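Local coordinates for gram-negative insecticidal protein (Chromobacterium piscinae, PDB 6FBM), which is an insecticidal toxin with a MACPF (membrane attack complex/perforin) module, which probably forms pores in membranes, joined to a beta-tripod part, at residues A[14-19]-A[58-63]; A[63-68]-A[129-134]; A[123-128]-A[178-183]; A[170-175]-A[273-278]. One frame throughout, in Å; residues are numbered along the deposited sequence.

Contact 1: residues A[14-19]-A[58-63]; sequences PGVTSM and TFPRSM
Val-16 reaches across to segment 58-63 with both of its methyls, and each finds a different partner. With CG1 anti to the backbone N (chi1 171°), Val-16 CG1 meets Pro-60 CD at 3.7 Å while CG2 meets Phe-59 CB at 3.6 Å. The valine and phenylalanine side chains cross at about a right angle, and only the Phe-59 methylene takes part, since its ring swings off to strand 47-52. The second apolar group is built on a thioether: Met-63 reaches the base of the Met-19 side chain. Extended beyond CG, Met-63 carries its methyl CE to 3.7 Å from Met-19 CB, and Met-63 SD lies 3.8 Å from that same Met-19 CB. Met-63 CE also lies 4.1 Å from Val-16 CG1, so the two groups are continuous.

Polar bonds shape each segment but do not join them: no hydrogen bond crosses between the two. Ser-18 N bonds Gly-15 O at 2.8 Å, curling 14-19, and Met-63 N bonds Pro-60 O at 2.9 Å. Around them, Leu-10 covers Val-16 and Pro-60, and Phe-43 touches Met-63. All the touching residues are buried. The geometry is that of an N-terminal loop packed against a type I beta turn, Pro-60 to Met-63, where strand 55-60 of a two-stranded sheet passes into strand 64-78.

Contact 2: residues A[63-68]-A[129-134]; sequences MHVHTY and VLWYIS
Val-65 and Trp-131 lie side by side and point the same way, with Val-65 CG1 4.1 Å from Trp-131 CB. Trp-131 CG sits between its backbone N and carbonyl carbon (chi1 50°), which turns the indole toward the N-terminal loop, where NE1 bonds Pro-14 O. On the same sheet face, Ile-133 CG2 packs 3.8 Å from Met-63 SD. The other face is aromatic: Tyr-132 CE2 approaches Tyr-68 CB at 4.1 Å and lies near the plane of the Tyr-68 ring, at its edge. Val-129 CG1 covers one face of the Tyr-132 ring, 3.8 Å above its plane and offset toward the rim.

The backbones form an antiparallel ladder. His-64 with Ser-134 and His-66 with Tyr-132 are hydrogen-bonded pairs; His-64 N to Ser-134 O is nearly straight, at 172°. At the far end Tyr-68 N reaches Leu-130 O at 3.0 Å from 36° above the carbonyl plane, not on a lone pair. On the exposed His face, water 1 donates to His-64 O and lies in the His-66 ring plane, 2.7 Å from His-66 ND1; it also bonds Ser-134 OG at 3.1 Å. Leu-130 and Trp-131 both face Val-177, a classic beta bulge at the corner where strand 120-134 changes direction, part of the bent antiparallel sheet characteristic of MACPF modules.

Contact 3: residues A[123-128]-A[178-183]; sequences STREAH and GGRLDY
Asp-182 OD1 takes one hydrogen bond, from Arg-180, and carbon contacts from Arg-125. Arg-180, with its chain bent at chi3, grips the carboxylate side-on in a two-pronged salt bridge within its own strand: Arg-180 NE bonds Asp-182 OD1 at 2.9 Å, and Arg-180 NH2 bonds Asp-182 OD2 at 2.7 Å, both on the syn side. Arg-125, from the neighbouring strand, lies alongside and offers only its aliphatic part, Arg-125 CD standing 3.1 Å from Asp-182 OD1. The bend at chi3 (-68°) turns its guanidinium away from the carboxylate, toward Ser-123, the two planes 86° apart. There Arg-125 NH1 bonds Ser-123 OG at 3.1 Å and pairs with Asp-76, while Tyr-29 makes a cation-pi contact. Two guanidinium groups nearby would be expected to favour the ionised form of Asp-182.

On the reverse face, His-128 NE2 bonds Glu-126 OE2 at 2.9 Å, meeting it 64° out of the carboxylate plane; Tyr-206 also bonds that oxygen. Six backbone hydrogen bonds join the strands, two for each of the pairs Thr-124/Tyr-183, Glu-126/Leu-181 and His-128/Gly-179. At the other end from the Gly-178 corner, water 2 bridges Thr-124 OG1 and Tyr-183 O; Thr-124 OG1 also bonds Gln-75 NE2.

Strand 120-134 is held between 64-78 and 179-187, with 232-239 beyond the latter. Helices 198-209 and 255-269 cover the face bearing Glu-126, His-128 and Leu-181, where Trp-262 meets the His-128 ring edge-to-face.

Contact 4: residues A[170-175]-A[273-278]; sequences YYISEA and MDFSTE
Ile-172 opens the contact by placing CD1 3.6 Å from Phe-275 CE1 and 3.8 Å from Phe-275 CZ. The two side chains cross at about a right angle. The bend at chi2, -66°, brings CD1 to the ring obliquely; Tyr-23 also meets that ring, edge-to-face. Next, Ser-173 contributes CB, 3.7 Å from Glu-278 O.

Glu-174 makes the one hydrogen bond between the segments. CG is anti to the backbone N (chi1 -165°) and the chain runs on straight, so that Glu-174 OE1 accepts from Ser-276 OG. The modelled separation is very short, and at 2.50 Å resolution its exact length deserves doubt. Ser-276 OG in turn accepts from Glu-278 N at 3.1 Å, closing an ST turn, so the same hydroxyl gives one bond and receives another. The Glu-278 side chain passes obliquely, with CB 3.7 Å from Glu-174 OE1. Ala-175 closes the segment, its CA 3.7 Å from Asp-274 O.

Ahead of the turn, Met-273 and Asp-274 both face Ala-176 in a classic beta bulge, and Asp-274 is tied to Tyr-29 and Lys-74. Strand 170-177 pairs with strand 120-134, with 21-23, and with 271-274 and 280-282, which precede and follow the ST-turn loop in the chain.

How the contacts relate
The four contacts lie on the same side of the chain's centre. Contact 1 closes before the others open along the chain; contacts 2 and 3 alternate, as do 3 and 4. Contact 1 stands about 10 Å from contact 2 and about 13 Å from contact 4, centre to centre, sharing Met-63 with the former. Contacts 2 and 3 use successive parts of strand 120-134, their centres about 17 Å apart. A probable backbone hydrogen bond from Ala-175 N to Ile-133 O links contact 2 to contact 4, and a hydrogen bond from Arg-180 NH1 to Met-273 O links 3 to 4. Contacts 2, 3 and 4 all lie on one bent antiparallel sheet of the MACPF region, with the N-terminal loop of contact 1 packed against it.

Contact 1: residues A[14-19]-A[58-63]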
loop_
_atom_site.group_PDB
_atom_site.type_symbol
_atom_site.label_atom_id
_atom_site.label_comp_id
_atom_site.label_asym_id
_atom_site.label_seq_id
_atom_site.Cartn_x
_atom_site.Cartn_y
_atom_site.Cartn_z
ATOM N N PRO A 14 15.425 -4.323 -15.612
ATOM C CA PRO A 14 15.054 -5.720 -15.740
ATOM C C PRO A 14 15.796 -6.422 -16.892
ATOM O O PRO A 14 16.019 -5.844 -17.971
ATOM C CB PRO A 14 13.554 -5.641 -16.018
ATOM C CG PRO A 14 13.098 -4.408 -15.353
ATOM C CD PRO A 14 14.232 -3.432 -15.547
ATOM N N GLY A 15 16.223 -7.648 -16.608
ATOM C CA GLY A 15 17.037 -8.426 -17.521
ATOM C C GLY A 15 18.501 -8.475 -17.141
ATOM O O GLY A 15 19.189 -9.455 -17.462
ATOM N N VAL A 16 18.993 -7.447 -16.453
ATOM C CA VAL A 16 20.410 -7.357 -16.189
ATOM C C VAL A 16 20.959 -8.588 -15.490
ATOM O O VAL A 16 22.085 -8.984 -15.769
ATOM C CB VAL A 16 20.770 -6.099 -15.377
ATOM C CG1 VAL A 16 22.223 -6.134 -14.933
ATOM C CG2 VAL A 16 20.614 -4.852 -16.229
ATOM N N THR A 17 20.180 -9.190 -14.594
ATOM C CA THR A 17 20.633 -10.345 -13.812
ATOM C C THR A 17 20.751 -11.580 -14.661
ATOM O O THR A 17 21.376 -12.538 -14.239
ATOM C CB THR A 17 19.679 -10.700 -12.660
ATOM O OG1 THR A 17 18.378 -10.989 -13.200
ATOM C CG2 THR A 17 19.582 -9.547 -11.646
ATOM N N SER A 18 20.116 -11.578 -15.830
ATOM C CA SER A 18 20.235 -12.702 -16.757
ATOM C C SER A 18 21.476 -12.647 -17.625
ATOM O O SER A 18 21.866 -13.658 -18.164
ATOM C CB SER A 18 19.014 -12.769 -17.652
ATOM O OG SER A 18 17.866 -12.905 -16.859
ATOM N N MET A 19 22.082 -11.474 -17.754
ATOM C CA MET A 19 23.164 -11.290 -18.691
ATOM C C MET A 19 24.453 -11.944 -18.196
ATOM O O MET A 19 24.800 -11.888 -17.004
ATOM C CB MET A 19 23.386 -9.820 -18.975
ATOM C CG MET A 19 22.172 -9.131 -19.589
ATOM S SD MET A 19 21.381 -10.013 -20.960
ATOM C CE MET A 19 22.639 -9.802 -22.241
ATOM N N THR A 58 19.065 1.665 -14.149
ATOM C CA THR A 58 20.508 1.563 -14.160
ATOM C C THR A 58 20.939 0.173 -14.585
ATOM O O THR A 58 20.195 -0.790 -14.438
ATOM C CB THR A 58 21.106 1.889 -12.789
ATOM O OG1 THR A 58 20.528 1.053 -11.810
ATOM C CG2 THR A 58 20.852 3.362 -12.434
ATOM N N PHE A 59 22.145 0.079 -15.115
ATOM C CA PHE A 59 22.711 -1.191 -15.585
ATOM C C PHE A 59 24.211 -0.977 -15.728
ATOM O O PHE A 59 24.652 0.162 -15.758
ATOM C CB PHE A 59 22.096 -1.612 -16.918
ATOM C CG PHE A 59 22.251 -0.589 -17.986
ATOM C CD1 PHE A 59 21.373 0.471 -18.088
ATOM C CD2 PHE A 59 23.290 -0.677 -18.892
ATOM C CE1 PHE A 59 21.528 1.434 -19.070
ATOM C CE2 PHE A 59 23.462 0.292 -19.888
ATOM C CZ PHE A 59 22.577 1.352 -19.976
ATOM N N PRO A 60 24.998 -2.062 -15.794
ATOM C CA PRO A 60 26.438 -1.888 -15.942
ATOM C C PRO A 60 26.841 -1.221 -17.261
ATOM O O PRO A 60 26.304 -1.555 -18.310
ATOM C CB PRO A 60 26.967 -3.321 -15.870
ATOM C CG PRO A 60 25.915 -4.030 -15.054
ATOM C CD PRO A 60 24.658 -3.488 -15.629
ATOM N N ARG A 61 27.754 -0.251 -17.176
ATOM C CA ARG A 61 28.324 0.442 -18.345
ATOM C C ARG A 61 28.834 -0.506 -19.412
ATOM O O ARG A 61 28.727 -0.190 -20.584
ATOM C CB ARG A 61 29.489 1.345 -17.941
ATOM C CG ARG A 61 29.115 2.814 -17.913
ATOM C CD ARG A 61 30.214 3.643 -17.232
ATOM N NE ARG A 61 29.601 4.791 -16.566
ATOM C CZ ARG A 61 29.067 5.853 -17.185
ATOM N NH1 ARG A 61 29.177 6.012 -18.510
ATOM N NH2 ARG A 61 28.508 6.824 -16.446
ATOM N N SER A 62 29.365 -1.646 -18.997
ATOM C CA SER A 62 29.847 -2.628 -19.939
ATOM C C SER A 62 28.767 -3.287 -20.790
ATOM O O SER A 62 29.098 -3.915 -21.802
ATOM C CB SER A 62 30.650 -3.726 -19.202
ATOM O OG SER A 62 29.877 -4.314 -18.144
ATOM N N MET A 63 27.483 -3.163 -20.416
ATOM C CA MET A 63 26.410 -3.717 -21.241
ATOM C C MET A 63 25.851 -2.617 -22.073
ATOM O O MET A 63 26.007 -1.428 -21.735
ATOM C CB MET A 63 25.301 -4.325 -20.398
ATOM C CG MET A 63 25.795 -5.345 -19.391
ATOM S SD MET A 63 24.419 -6.158 -18.547
ATOM C CE MET A 63 25.327 -7.145 -17.333
#

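Contact 2: residues A[63-68]-A[129-134]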
loop_
_atom_site.group_PDB
_atom_site.type_symbol
_atom_site.label_atom_id
_atom_site.label_comp_id
_atom_site.label_asym_id
_atom_site.label_seq_id
_atom_site.Cartn_x
_atom_site.Cartn_y
_atom_site.Cartn_z
ATOM N N MET A 63 27.483 -3.163 -20.416
ATOM C CA MET A 63 26.410 -3.717 -21.241
ATOM C C MET A 63 25.851 -2.617 -22.073
ATOM O O MET A 63 26.007 -1.428 -21.735
ATOM C CB MET A 63 25.301 -4.325 -20.398
ATOM C CG MET A 63 25.795 -5.345 -19.391
ATOM S SD MET A 63 24.419 -6.158 -18.547
ATOM C CE MET A 63 25.327 -7.145 -17.333
ATOM N N HIS A 64 25.224 -3.010 -23.174
ATOM C CA HIS A 64 24.549 -2.077 -24.057
ATOM C C HIS A 64 23.062 -2.400 -24.028
ATOM O O HIS A 64 22.665 -3.569 -24.051
ATOM C CB HIS A 64 25.063 -2.220 -25.484
ATOM C CG HIS A 64 26.353 -1.505 -25.735
ATOM N ND1 HIS A 64 26.816 -1.227 -27.010
ATOM C CD2 HIS A 64 27.285 -1.004 -24.889
ATOM C CE1 HIS A 64 27.978 -0.599 -26.926
ATOM N NE2 HIS A 64 28.291 -0.465 -25.652
ATOM N N VAL A 65 22.259 -1.341 -24.032
ATOM C CA VAL A 65 20.831 -1.465 -24.031
ATOM C C VAL A 65 20.310 -0.796 -25.268
ATOM O O VAL A 65 20.662 0.353 -25.554
ATOM C CB VAL A 65 20.224 -0.800 -22.783
ATOM C CG1 VAL A 65 18.710 -0.825 -22.843
ATOM C CG2 VAL A 65 20.727 -1.500 -21.518
ATOM N N HIS A 66 19.449 -1.512 -25.968
ATOM C CA HIS A 66 18.717 -1.012 -27.125
ATOM C C HIS A 66 17.240 -1.143 -26.875
ATOM O O HIS A 66 16.721 -2.244 -26.841
ATOM C CB HIS A 66 19.129 -1.807 -28.394
ATOM C CG HIS A 66 20.451 -1.397 -28.935
ATOM N ND1 HIS A 66 21.638 -1.968 -28.502
ATOM C CD2 HIS A 66 20.799 -0.394 -29.779
ATOM C CE1 HIS A 66 22.657 -1.350 -29.075
ATOM N NE2 HIS A 66 22.176 -0.396 -29.858
ATOM N N THR A 67 16.551 -0.034 -26.678
ATOM C CA THR A 67 15.101 -0.087 -26.482
ATOM C C THR A 67 14.460 -0.257 -27.841
ATOM O O THR A 67 14.892 0.369 -28.795
ATOM C CB THR A 67 14.528 1.155 -25.766
ATOM O OG1 THR A 67 14.575 2.271 -26.644
ATOM C CG2 THR A 67 15.286 1.433 -24.514
ATOM N N TYR A 68 13.470 -1.134 -27.931
ATOM C CA TYR A 68 12.664 -1.276 -29.135
ATOM C C TYR A 68 11.311 -1.837 -28.699
ATOM O O TYR A 68 11.134 -3.031 -28.557
ATOM C CB TYR A 68 13.355 -2.100 -30.245
ATOM C CG TYR A 68 12.583 -2.166 -31.568
ATOM C CD1 TYR A 68 11.581 -1.208 -31.899
ATOM C CD2 TYR A 68 12.841 -3.185 -32.486
ATOM C CE1 TYR A 68 10.868 -1.291 -33.082
ATOM C CE2 TYR A 68 12.131 -3.281 -33.681
ATOM C CZ TYR A 68 11.149 -2.330 -33.980
ATOM O OH TYR A 68 10.437 -2.405 -35.163
ATOM N N VAL A 129 8.847 -7.313 -26.915
ATOM C CA VAL A 129 10.172 -6.846 -26.546
ATOM C C VAL A 129 10.075 -5.420 -26.055
ATOM O O VAL A 129 9.441 -4.595 -26.695
ATOM C CB VAL A 129 11.146 -6.855 -27.750
ATOM C CG1 VAL A 129 12.542 -6.369 -27.336
ATOM C CG2 VAL A 129 11.211 -8.250 -28.393
ATOM N N LEU A 130 10.665 -5.145 -24.901
ATOM C CA LEU A 130 10.837 -3.779 -24.440
ATOM C C LEU A 130 12.248 -3.299 -24.812
ATOM O O LEU A 130 12.411 -2.207 -25.346
ATOM C CB LEU A 130 10.589 -3.701 -22.928
ATOM C CG LEU A 130 9.232 -4.261 -22.492
ATOM C CD1 LEU A 130 9.166 -4.346 -20.992
ATOM C CD2 LEU A 130 8.054 -3.458 -23.021
ATOM N N TRP A 131 13.264 -4.101 -24.507
ATOM C CA TRP A 131 14.626 -3.788 -24.895
ATOM C C TRP A 131 15.461 -5.031 -25.053
ATOM O O TRP A 131 15.051 -6.118 -24.639
ATOM C CB TRP A 131 15.292 -2.854 -23.879
ATOM C CG TRP A 131 15.164 -3.309 -22.497
ATOM C CD1 TRP A 131 15.986 -4.166 -21.865
ATOM C CD2 TRP A 131 14.172 -2.908 -21.553
ATOM N NE1 TRP A 131 15.585 -4.323 -20.533
ATOM C CE2 TRP A 131 14.491 -3.522 -20.325
ATOM C CE3 TRP A 131 13.104 -2.021 -21.600
ATOM C CZ2 TRP A 131 13.707 -3.367 -19.193
ATOM C CZ3 TRP A 131 12.337 -1.846 -20.479
ATOM C CH2 TRP A 131 12.635 -2.513 -19.287
ATOM N N TYR A 132 16.618 -4.856 -25.688
ATOM C CA TYR A 132 17.636 -5.868 -25.773
ATOM C C TYR A 132 18.766 -5.413 -24.867
ATOM O O TYR A 132 19.031 -4.217 -24.736
ATOM C CB TYR A 132 18.133 -6.029 -27.212
ATOM C CG TYR A 132 17.055 -6.325 -28.246
ATOM C CD1 TYR A 132 16.657 -7.640 -28.491
ATOM C CD2 TYR A 132 16.461 -5.313 -29.014
ATOM C CE1 TYR A 132 15.681 -7.952 -29.441
ATOM C CE2 TYR A 132 15.477 -5.608 -29.963
ATOM C CZ TYR A 132 15.080 -6.932 -30.180
ATOM O OH TYR A 132 14.095 -7.283 -31.122
ATOM N N ILE A 133 19.405 -6.365 -24.208
ATOM C CA ILE A 133 20.645 -6.105 -23.500
ATOM C C ILE A 133 21.662 -6.979 -24.208
ATOM O O ILE A 133 21.345 -8.115 -24.593
ATOM C CB ILE A 133 20.609 -6.463 -22.006
ATOM C CG1 ILE A 133 19.291 -5.997 -21.368
ATOM C CG2 ILE A 133 21.814 -5.863 -21.311
ATOM C CD1 ILE A 133 19.103 -6.408 -19.936
ATOM N N SER A 134 22.859 -6.442 -24.418
ATOM C CA SER A 134 23.919 -7.201 -25.071
ATOM C C SER A 134 25.238 -6.948 -24.378
ATOM O O SER A 134 25.459 -5.888 -23.808
ATOM C CB SER A 134 24.004 -6.844 -26.545
ATOM O OG SER A 134 24.236 -5.453 -26.701
HETATM O O HOH W 1 21.453 -4.214 -26.960
#

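Contact 3: residues A[123-128]-A[178-183]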
loop_
_atom_site.group_PDB
_atom_site.type_symbol
_atom_site.label_atom_id
_atom_site.label_comp_id
_atom_site.label_asym_id
_atom_site.label_seq_id
_atom_site.Cartn_x
_atom_site.Cartn_y
_atom_site.Cartn_z
ATOM N N SER A 123 4.298 -24.082 -32.327
ATOM C CA SER A 123 4.553 -23.073 -31.308
ATOM C C SER A 123 4.317 -21.732 -31.951
ATOM O O SER A 123 5.037 -21.355 -32.878
ATOM C CB SER A 123 5.981 -23.182 -30.798
ATOM O OG SER A 123 6.367 -22.026 -30.054
ATOM N N THR A 124 3.305 -21.013 -31.481
ATOM C CA THR A 124 3.024 -19.688 -31.971
ATOM C C THR A 124 3.392 -18.733 -30.839
ATOM O O THR A 124 2.713 -18.713 -29.814
ATOM C CB THR A 124 1.560 -19.585 -32.369
ATOM O OG1 THR A 124 1.329 -20.426 -33.504
ATOM C CG2 THR A 124 1.203 -18.168 -32.734
ATOM N N ARG A 125 4.468 -17.958 -31.049
ATOM C CA ARG A 125 5.057 -17.113 -30.012
ATOM C C ARG A 125 4.947 -15.650 -30.378
ATOM O O ARG A 125 5.286 -15.231 -31.488
ATOM C CB ARG A 125 6.527 -17.447 -29.764
ATOM C CG ARG A 125 6.802 -18.930 -29.564
ATOM C CD ARG A 125 8.182 -19.214 -28.955
ATOM N NE ARG A 125 9.267 -18.879 -29.874
ATOM C CZ ARG A 125 9.615 -19.629 -30.923
ATOM N NH1 ARG A 125 8.987 -20.796 -31.214
ATOM N NH2 ARG A 125 10.602 -19.201 -31.706
ATOM N N GLU A 126 4.434 -14.874 -29.433
ATOM C CA GLU A 126 4.371 -13.451 -29.595
ATOM C C GLU A 126 5.238 -12.866 -28.518
ATOM O O GLU A 126 4.908 -12.939 -27.331
ATOM C CB GLU A 126 2.949 -12.948 -29.489
ATOM C CG GLU A 126 2.855 -11.480 -29.811
ATOM C CD GLU A 126 1.458 -10.972 -29.787
ATOM O OE1 GLU A 126 1.080 -10.411 -30.824
ATOM O OE2 GLU A 126 0.760 -11.113 -28.764
ATOM N N ALA A 127 6.342 -12.281 -28.944
ATOM C CA ALA A 127 7.343 -11.749 -28.035
ATOM C C ALA A 127 7.147 -10.232 -27.961
ATOM O O ALA A 127 7.209 -9.538 -28.989
ATOM C CB ALA A 127 8.738 -12.098 -28.521
ATOM N N HIS A 128 6.872 -9.728 -26.752
ATOM C CA HIS A 128 6.673 -8.308 -26.537
ATOM C C HIS A 128 7.989 -7.753 -26.006
ATOM O O HIS A 128 8.219 -7.742 -24.810
ATOM C CB HIS A 128 5.518 -8.092 -25.583
ATOM C CG HIS A 128 4.187 -8.485 -26.159
ATOM N ND1 HIS A 128 3.177 -7.564 -26.392
ATOM C CD2 HIS A 128 3.720 -9.674 -26.601
ATOM C CE1 HIS A 128 2.141 -8.185 -26.931
ATOM N NE2 HIS A 128 2.444 -9.464 -27.063
ATOM N N GLY A 178 11.217 -8.449 -21.902
ATOM C CA GLY A 178 9.814 -8.072 -21.893
ATOM C C GLY A 178 8.950 -9.236 -21.462
ATOM O O GLY A 178 9.206 -9.856 -20.436
ATOM N N GLY A 179 7.927 -9.555 -22.251
ATOM C CA GLY A 179 7.165 -10.784 -22.020
ATOM C C GLY A 179 6.843 -11.485 -23.289
ATOM O O GLY A 179 6.689 -10.862 -24.331
ATOM N N ARG A 180 6.735 -12.796 -23.207
ATOM C CA ARG A 180 6.467 -13.645 -24.370
ATOM C C ARG A 180 5.283 -14.527 -24.057
ATOM O O ARG A 180 5.201 -15.051 -22.938
ATOM C CB ARG A 180 7.653 -14.559 -24.606
ATOM C CG ARG A 180 7.616 -15.320 -25.911
ATOM C CD ARG A 180 8.905 -16.101 -26.145
ATOM N NE ARG A 180 8.817 -17.428 -25.554
ATOM C CZ ARG A 180 9.616 -17.967 -24.635
ATOM N NH1 ARG A 180 10.640 -17.329 -24.096
ATOM N NH2 ARG A 180 9.377 -19.208 -24.246
ATOM N N LEU A 181 4.403 -14.744 -25.034
ATOM C CA LEU A 181 3.401 -15.795 -24.917
ATOM C C LEU A 181 3.683 -16.867 -25.942
ATOM O O LEU A 181 3.980 -16.556 -27.090
ATOM C CB LEU A 181 2.009 -15.231 -25.130
ATOM C CG LEU A 181 1.532 -14.241 -24.069
ATOM C CD1 LEU A 181 0.108 -13.837 -24.389
ATOM C CD2 LEU A 181 1.619 -14.805 -22.656
ATOM N N ASP A 182 3.595 -18.124 -25.498
ATOM C CA ASP A 182 3.757 -19.312 -26.323
ATOM C C ASP A 182 2.431 -20.016 -26.390
ATOM O O ASP A 182 1.971 -20.580 -25.400
ATOM C CB ASP A 182 4.737 -20.262 -25.687
ATOM C CG ASP A 182 6.158 -19.768 -25.776
ATOM O OD1 ASP A 182 6.379 -18.760 -26.432
ATOM O OD2 ASP A 182 7.062 -20.368 -25.166
ATOM N N TYR A 183 1.789 -19.964 -27.556
ATOM C CA TYR A 183 0.537 -20.649 -27.795
ATOM C C TYR A 183 0.937 -21.892 -28.523
ATOM O O TYR A 183 1.217 -21.859 -29.724
ATOM C CB TYR A 183 -0.345 -19.742 -28.641
ATOM C CG TYR A 183 -1.751 -20.227 -28.931
ATOM C CD1 TYR A 183 -2.720 -20.242 -27.948
ATOM C CD2 TYR A 183 -2.119 -20.561 -30.215
ATOM C CE1 TYR A 183 -4.001 -20.652 -28.241
ATOM C CE2 TYR A 183 -3.410 -20.947 -30.509
ATOM C CZ TYR A 183 -4.347 -20.987 -29.524
ATOM O OH TYR A 183 -5.619 -21.372 -29.830
HETATM O O HOH W 2 0.352 -22.784 -32.077
#

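Contact 4: residues A[170-175]-A[273-278]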
loop_
_atom_site.group_PDB
_atom_site.type_symbol
_atom_site.label_atom_id
_atom_site.label_comp_id
_atom_site.label_asym_id
_atom_site.label_seq_id
_atom_site.Cartn_x
_atom_site.Cartn_y
_atom_site.Cartn_z
ATOM N N TYR A 170 27.129 -22.692 -22.793
ATOM C CA TYR A 170 26.858 -21.416 -23.419
ATOM C C TYR A 170 26.390 -20.445 -22.365
ATOM O O TYR A 170 25.863 -20.858 -21.346
ATOM C CB TYR A 170 25.779 -21.572 -24.477
ATOM C CG TYR A 170 26.275 -22.133 -25.771
ATOM C CD1 TYR A 170 26.527 -23.492 -25.927
ATOM C CD2 TYR A 170 26.500 -21.302 -26.845
ATOM C CE1 TYR A 170 26.990 -23.994 -27.125
ATOM C CE2 TYR A 170 26.969 -21.796 -28.056
ATOM C CZ TYR A 170 27.206 -23.136 -28.193
ATOM O OH TYR A 170 27.659 -23.588 -29.395
ATOM N N TYR A 171 26.569 -19.160 -22.632
ATOM C CA TYR A 171 26.100 -18.113 -21.757
ATOM C C TYR A 171 25.255 -17.101 -22.526
ATOM O O TYR A 171 25.308 -17.024 -23.749
ATOM C CB TYR A 171 27.284 -17.425 -21.065
ATOM C CG TYR A 171 28.185 -16.656 -21.999
ATOM C CD1 TYR A 171 27.934 -15.325 -22.296
ATOM C CD2 TYR A 171 29.279 -17.267 -22.610
ATOM C CE1 TYR A 171 28.759 -14.608 -23.169
ATOM C CE2 TYR A 171 30.091 -16.573 -23.488
ATOM C CZ TYR A 171 29.847 -15.243 -23.753
ATOM O OH TYR A 171 30.634 -14.549 -24.618
ATOM N N ILE A 172 24.495 -16.313 -21.777
ATOM C CA ILE A 172 23.625 -15.312 -22.355
ATOM C C ILE A 172 24.446 -14.086 -22.700
ATOM O O ILE A 172 24.913 -13.373 -21.827
ATOM C CB ILE A 172 22.511 -14.881 -21.368
ATOM C CG1 ILE A 172 21.615 -16.069 -20.964
ATOM C CG2 ILE A 172 21.672 -13.751 -21.966
ATOM C CD1 ILE A 172 20.787 -16.665 -22.093
ATOM N N SER A 173 24.604 -13.845 -23.985
ATOM C CA SER A 173 25.351 -12.689 -24.482
ATOM C C SER A 173 24.463 -11.565 -24.944
ATOM O O SER A 173 24.859 -10.405 -24.912
ATOM C CB SER A 173 26.248 -13.115 -25.633
ATOM O OG SER A 173 27.089 -12.063 -26.001
ATOM N N GLU A 174 23.264 -11.908 -25.402
ATOM C CA GLU A 174 22.296 -10.929 -25.857
ATOM C C GLU A 174 20.902 -11.495 -25.573
ATOM O O GLU A 174 20.646 -12.673 -25.791
ATOM C CB GLU A 174 22.489 -10.693 -27.345
ATOM C CG GLU A 174 21.813 -9.455 -27.888
ATOM C CD GLU A 174 22.106 -9.323 -29.384
ATOM O OE1 GLU A 174 21.562 -10.137 -30.151
ATOM O OE2 GLU A 174 22.882 -8.427 -29.797
ATOM N N ALA A 175 19.994 -10.661 -25.087
ATOM C CA ALA A 175 18.632 -11.128 -24.827
ATOM C C ALA A 175 17.600 -10.033 -25.007
ATOM O O ALA A 175 17.847 -8.856 -24.716
ATOM C CB ALA A 175 18.542 -11.668 -23.413
ATOM N N MET A 273 13.192 -13.043 -22.341
ATOM C CA MET A 273 12.146 -13.847 -22.933
ATOM C C MET A 273 12.339 -14.191 -24.402
ATOM O O MET A 273 11.449 -14.821 -24.979
ATOM C CB MET A 273 10.784 -13.171 -22.740
ATOM C CG MET A 273 10.716 -11.688 -23.051
ATOM S SD MET A 273 10.948 -11.141 -24.755
ATOM C CE MET A 273 9.495 -11.826 -25.487
ATOM N N ASP A 274 13.448 -13.806 -25.024
ATOM C CA ASP A 274 13.669 -14.171 -26.404
ATOM C C ASP A 274 15.136 -14.081 -26.751
ATOM O O ASP A 274 15.911 -13.341 -26.122
ATOM C CB ASP A 274 12.848 -13.274 -27.341
ATOM C CG ASP A 274 12.405 -13.981 -28.638
ATOM O OD1 ASP A 274 12.650 -15.196 -28.803
ATOM O OD2 ASP A 274 11.789 -13.273 -29.484
ATOM N N PHE A 275 15.510 -14.856 -27.761
ATOM C CA PHE A 275 16.867 -14.957 -28.226
ATOM C C PHE A 275 16.912 -14.512 -29.666
ATOM O O PHE A 275 15.932 -14.707 -30.418
ATOM C CB PHE A 275 17.307 -16.402 -28.190
ATOM C CG PHE A 275 17.545 -16.955 -26.829
ATOM C CD1 PHE A 275 17.853 -16.152 -25.741
ATOM C CD2 PHE A 275 17.557 -18.330 -26.656
ATOM C CE1 PHE A 275 18.132 -16.710 -24.518
ATOM C CE2 PHE A 275 17.827 -18.893 -25.438
ATOM C CZ PHE A 275 18.121 -18.080 -24.366
ATOM N N SER A 276 18.054 -13.935 -30.037
ATOM C CA SER A 276 18.378 -13.586 -31.394
ATOM C C SER A 276 19.511 -14.506 -31.836
ATOM O O SER A 276 19.975 -15.335 -31.049
ATOM C CB SER A 276 18.893 -12.151 -31.426
ATOM O OG SER A 276 20.250 -12.091 -30.962
ATOM N N THR A 277 20.023 -14.313 -33.054
ATOM C CA THR A 277 21.099 -15.164 -33.554
ATOM C C THR A 277 22.375 -15.059 -32.724
ATOM O O THR A 277 23.195 -15.945 -32.801
ATOM C CB THR A 277 21.470 -14.898 -35.032
ATOM O OG1 THR A 277 21.801 -13.528 -35.197
ATOM C CG2 THR A 277 20.335 -15.226 -35.961
ATOM N N GLU A 278 22.547 -13.985 -31.962
ATOM C CA GLU A 278 23.757 -13.782 -31.140
ATOM C C GLU A 278 23.587 -14.070 -29.646
ATOM O O GLU A 278 24.509 -13.821 -28.869
ATOM C CB GLU A 278 24.286 -12.338 -31.323
ATOM C CG GLU A 278 24.714 -11.960 -32.745
ATOM C CD GLU A 278 25.773 -12.882 -33.343
ATOM O OE1 GLU A 278 26.687 -13.323 -32.629
ATOM O OE2 GLU A 278 25.676 -13.185 -34.543
#